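Local coordinates for protein 3-carboxy-cis,cis-muconate cycloisomerase (Acinetobacter calcoaceticus, PDB 1Q5N) that is a cycloisomerase of the fumarase/aspartase superfamily, whose members are mainly helical, tetrameric enzymes, at residues D182-N185 against A186-R190; E215-A218 against K219-L223. One frame throughout, in Å; residues are numbered along the deposited sequence.

How the contacts relate
Both contacts are local and lie in series: contact 1 is complete before the chain reaches contact 2, so they neither nest nor cross, and neither closes a long loop. Contact 1 comes first along the chain, near the C-terminal end of helix 166-191, where it faces helix 235-261 and a second subunit. The chain then passes to helix 210-221, the next helix, whose last two turns and exit form contact 2, set against helices 23-43 and 110-146. Helix 110-146 also reaches contact 1 through Gln130. The two centres are about 19 Å apart and the nearest atoms about 7 Å, without touching. Both belong to the helical lyase fold.

Contact 1: D182-N185 against A186-R190; sequences DRIN and AIKAR
Asn185 has CG anti to the carbonyl carbon (chi1 -74°), and Lys188, one turn on, runs out extended beyond CG, so the two side chains lie side by side and point the same way. Lys188 NZ thus reaches Asn185 OD1 at 3.2 Å, meeting the oxygen nearly end-on to its C=O bond (163°). The same pair is gripped from outside: Gln130 on helix 110-146 gives its NE2 to Asn185 OD1 and its OE1 to Lys188 NZ. On its way out, the Lys188 chain passes Ile184 O, with CG 3.6 Å from that oxygen. Ile184 CG2 lies 4.3 Å from Lys188 CE.

This is an i to i+3 pairing on helix 166-191, in the long-helix bundle of the fumarase/aspartase fold, at a kink. Ala186 N still bonds Asp182 O at 2.9 Å, but Ile187 N divides itself weakly between Arg183 O at 3.3 Å and Ile184 O. Ala189 N has no bond to Asn185 O, and Arg190 N makes a weak bond to Ile187 O instead. A water bridges the break, donating to Asn185 O at 2.8 Å and accepting from Ala189 N at 3.0 Å. Ile187 holds CG1 between its backbone N and carbonyl carbon, 3.4 Å from Ile184 O. Ile184 packs on Val243 and Ile247 of helix 235-261, while Arg183 forms salt bridges with Asp235 and Glu239 of the second subunit.

Contact 2: E215-A218 against K219-L223; sequences EAYA and KQLKL
Lys219 N bonds Glu215 O at 3.1 Å and Gln220 N bonds Ala216 O at 3.0 Å, the regular i to i+4 links of the last turns of helix 210-221. Ala218 O then gathers the end of the helix: Leu223 N approaches it almost straight (171°) at 3.1 Å, from above the carbonyl plane, and Leu221 N adds a weak bond, while also bonding weakly to Tyr217 O. Lys222 N turns back to Lys219 O at 3.0 Å. Positive phi at Lys222 (62°), with the two bonds back into the last turn, makes this a Schellman motif that ends the helix.

Beyond the backbone, Leu221 CD1 sits over one face of the Tyr217 ring, 4.0 Å from its centroid and displaced toward the CE1-CZ rim, a CH-pi contact between side chains that cross at a slant. With chi1 at 174° the Tyr217 ring swings away from its own N-H, and its OH bonds Thr116 OG1 of helix 110-146. The ring also touches Ala33 of helix 23-43. Gln220 CG lies 3.2 Å from Ala216 O; a bend at chi2 beyond it turns the amide, whose OE1 accepts from Gln43 NE2. On another side, Glu215 OE2 and Lys219 NZ remain 4.7 Å apart, too far for a salt bridge, though their opposite charges may attract weakly.

Contact 1: D182-N185 against A186-R190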
loop_
_atom_site.group_PDB
_atom_site.type_symbol
_atom_site.label_atom_id
_atom_site.label_comp_id
_atom_site.label_asym_id
_atom_site.label_seq_id
_atom_site.Cartn_x
_atom_site.Cartn_y
_atom_site.Cartn_z
ATOM N N ASP A 182 21.827 -14.898 -2.665
ATOM C CA ASP A 182 21.621 -15.887 -1.643
ATOM C C ASP A 182 20.119 -16.125 -1.392
ATOM O O ASP A 182 19.670 -17.275 -1.198
ATOM C CB ASP A 182 22.273 -15.461 -0.327
ATOM C CG ASP A 182 23.828 -15.458 -0.374
ATOM O OD1 ASP A 182 24.442 -16.042 -1.303
ATOM O OD2 ASP A 182 24.432 -14.863 0.560
ATOM N N ARG A 183 19.353 -15.037 -1.356
ATOM C CA ARG A 183 17.921 -15.152 -1.116
ATOM C C ARG A 183 17.235 -15.954 -2.214
ATOM O O ARG A 183 16.407 -16.813 -1.927
ATOM C CB ARG A 183 17.281 -13.777 -1.049
ATOM C CG ARG A 183 17.569 -13.056 0.232
ATOM C CD ARG A 183 16.964 -11.637 0.189
ATOM N NE ARG A 183 17.408 -10.911 1.369
ATOM C CZ ARG A 183 18.207 -9.845 1.327
ATOM N NH1 ARG A 183 18.642 -9.365 0.155
ATOM N NH2 ARG A 183 18.591 -9.279 2.470
ATOM N N ILE A 184 17.604 -15.671 -3.457
ATOM C CA ILE A 184 17.025 -16.382 -4.590
ATOM C C ILE A 184 17.332 -17.903 -4.478
ATOM O O ILE A 184 16.428 -18.724 -4.600
ATOM C CB ILE A 184 17.567 -15.837 -5.930
ATOM C CG1 ILE A 184 16.939 -14.474 -6.209
ATOM C CG2 ILE A 184 17.310 -16.851 -7.055
ATOM C CD1 ILE A 184 17.362 -13.823 -7.486
ATOM N N ASN A 185 18.585 -18.266 -4.196
ATOM C CA ASN A 185 18.918 -19.673 -4.115
ATOM C C ASN A 185 18.224 -20.359 -2.961
ATOM O O ASN A 185 17.827 -21.507 -3.096
ATOM C CB ASN A 185 20.448 -19.898 -4.018
ATOM C CG ASN A 185 21.148 -19.664 -5.357
ATOM O OD1 ASN A 185 20.662 -20.095 -6.420
ATOM N ND2 ASN A 185 22.287 -18.970 -5.317
ATOM N N ALA A 186 18.095 -19.667 -1.830
ATOM C CA ALA A 186 17.465 -20.251 -0.664
ATOM C C ALA A 186 15.962 -20.537 -0.757
ATOM O O ALA A 186 15.483 -21.354 -0.012
ATOM C CB ALA A 186 17.723 -19.376 0.543
ATOM N N ILE A 187 15.210 -19.891 -1.643
ATOM C CA ILE A 187 13.765 -20.144 -1.712
ATOM C C ILE A 187 13.368 -21.158 -2.786
ATOM O O ILE A 187 12.249 -21.679 -2.785
ATOM C CB ILE A 187 12.951 -18.826 -2.024
ATOM C CG1 ILE A 187 13.228 -18.360 -3.460
ATOM C CG2 ILE A 187 13.304 -17.748 -1.047
ATOM C CD1 ILE A 187 12.270 -17.265 -3.890
ATOM N N LYS A 188 14.251 -21.399 -3.734
ATOM C CA LYS A 188 13.890 -22.323 -4.820
ATOM C C LYS A 188 13.240 -23.653 -4.430
ATOM O O LYS A 188 12.187 -24.006 -4.958
ATOM C CB LYS A 188 15.103 -22.599 -5.695
ATOM C CG LYS A 188 15.409 -21.515 -6.703
ATOM C CD LYS A 188 16.826 -21.707 -7.186
ATOM C CE LYS A 188 17.107 -20.962 -8.449
ATOM N NZ LYS A 188 18.592 -21.005 -8.691
ATOM N N ALA A 189 13.845 -24.390 -3.498
ATOM C CA ALA A 189 13.308 -25.691 -3.084
ATOM C C ALA A 189 11.903 -25.640 -2.489
ATOM O O ALA A 189 11.084 -26.528 -2.727
ATOM C CB ALA A 189 14.256 -26.357 -2.073
ATOM N N ARG A 190 11.646 -24.599 -1.709
ATOM C CA ARG A 190 10.383 -24.420 -1.026
ATOM C C ARG A 190 9.253 -23.865 -1.899
ATOM O O ARG A 190 8.058 -24.160 -1.717
ATOM C CB ARG A 190 10.607 -23.469 0.159
ATOM C CG ARG A 190 9.335 -23.033 0.850
ATOM C CD ARG A 190 9.575 -22.396 2.211
ATOM N NE ARG A 190 10.418 -21.209 2.068
ATOM C CZ ARG A 190 11.663 -21.130 2.524
ATOM N NH1 ARG A 190 12.205 -22.168 3.167
ATOM N NH2 ARG A 190 12.372 -20.046 2.297
HETATM O O HOH W 1 16.558 -23.826 -2.295
#

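Contact 2: E215-A218 against K219-L223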
loop_
_atom_site.group_PDB
_atom_site.type_symbol
_atom_site.label_atom_id
_atom_site.label_comp_id
_atom_site.label_asym_id
_atom_site.label_seq_id
_atom_site.Cartn_x
_atom_site.Cartn_y
_atom_site.Cartn_z
ATOM N N GLU A 215 3.266 -37.445 -7.269
ATOM C CA GLU A 215 4.688 -37.679 -7.303
ATOM C C GLU A 215 5.233 -37.720 -8.737
ATOM O O GLU A 215 6.236 -37.073 -9.053
ATOM C CB GLU A 215 4.975 -38.963 -6.562
ATOM C CG GLU A 215 6.380 -39.463 -6.688
ATOM C CD GLU A 215 6.511 -40.790 -5.980
ATOM O OE1 GLU A 215 5.752 -41.734 -6.356
ATOM O OE2 GLU A 215 7.340 -40.878 -5.041
ATOM N N ALA A 216 4.547 -38.444 -9.608
ATOM C CA ALA A 216 4.985 -38.556 -10.989
ATOM C C ALA A 216 4.702 -37.281 -11.784
ATOM O O ALA A 216 5.352 -37.007 -12.789
ATOM C CB ALA A 216 4.304 -39.759 -11.669
ATOM N N TYR A 217 3.703 -36.515 -11.372
ATOM C CA TYR A 217 3.401 -35.267 -12.071
ATOM C C TYR A 217 4.529 -34.261 -11.746
ATOM O O TYR A 217 5.056 -33.602 -12.619
ATOM C CB TYR A 217 2.030 -34.771 -11.603
ATOM C CG TYR A 217 1.587 -33.399 -12.098
ATOM C CD1 TYR A 217 1.361 -33.153 -13.448
ATOM C CD2 TYR A 217 1.297 -32.378 -11.181
ATOM C CE1 TYR A 217 0.843 -31.926 -13.873
ATOM C CE2 TYR A 217 0.788 -31.158 -11.589
ATOM C CZ TYR A 217 0.556 -30.937 -12.930
ATOM O OH TYR A 217 0.001 -29.740 -13.310
ATOM N N ALA A 218 4.913 -34.181 -10.482
ATOM C CA ALA A 218 5.971 -33.281 -10.069
ATOM C C ALA A 218 7.223 -33.633 -10.866
ATOM O O ALA A 218 7.851 -32.777 -11.492
ATOM C CB ALA A 218 6.229 -33.436 -8.566
ATOM N N LYS A 219 7.563 -34.914 -10.861
ATOM C CA LYS A 219 8.760 -35.400 -11.559
ATOM C C LYS A 219 8.774 -35.062 -13.035
ATOM O O LYS A 219 9.779 -34.601 -13.547
ATOM C CB LYS A 219 8.865 -36.890 -11.357
ATOM C CG LYS A 219 10.190 -37.481 -11.690
ATOM C CD LYS A 219 10.303 -38.825 -10.970
ATOM C CE LYS A 219 10.212 -38.609 -9.436
ATOM N NZ LYS A 219 10.109 -39.904 -8.674
ATOM N N GLN A 220 7.660 -35.260 -13.724
ATOM C CA GLN A 220 7.582 -34.932 -15.150
ATOM C C GLN A 220 7.917 -33.477 -15.444
ATOM O O GLN A 220 8.393 -33.148 -16.519
ATOM C CB GLN A 220 6.167 -35.146 -15.708
ATOM C CG GLN A 220 5.731 -36.562 -15.980
ATOM C CD GLN A 220 6.721 -37.325 -16.830
ATOM O OE1 GLN A 220 7.209 -38.380 -16.413
ATOM N NE2 GLN A 220 7.045 -36.791 -18.009
ATOM N N LEU A 221 7.591 -32.594 -14.508
ATOM C CA LEU A 221 7.803 -31.175 -14.711
ATOM C C LEU A 221 9.067 -30.716 -14.026
ATOM O O LEU A 221 9.456 -29.572 -14.144
ATOM C CB LEU A 221 6.601 -30.399 -14.156
ATOM C CG LEU A 221 5.261 -30.585 -14.841
ATOM C CD1 LEU A 221 4.180 -30.044 -13.942
ATOM C CD2 LEU A 221 5.261 -29.877 -16.199
ATOM N N LYS A 222 9.678 -31.627 -13.286
ATOM C CA LYS A 222 10.893 -31.328 -12.548
ATOM C C LYS A 222 10.653 -30.232 -11.500
ATOM O O LYS A 222 11.468 -29.327 -11.344
ATOM C CB LYS A 222 12.017 -30.909 -13.515
ATOM C CG LYS A 222 12.520 -32.042 -14.431
ATOM C CD LYS A 222 13.287 -31.459 -15.622
ATOM C CE LYS A 222 13.980 -32.546 -16.481
ATOM N NZ LYS A 222 14.661 -31.946 -17.706
ATOM N N LEU A 223 9.531 -30.323 -10.791
ATOM C CA LEU A 223 9.187 -29.379 -9.739
ATOM C C LEU A 223 9.190 -30.167 -8.462
ATOM O O LEU A 223 9.162 -31.407 -8.498
ATOM C CB LEU A 223 7.772 -28.813 -9.955
ATOM C CG LEU A 223 7.713 -27.841 -11.129
ATOM C CD1 LEU A 223 6.276 -27.417 -11.430
ATOM C CD2 LEU A 223 8.620 -26.639 -10.796
#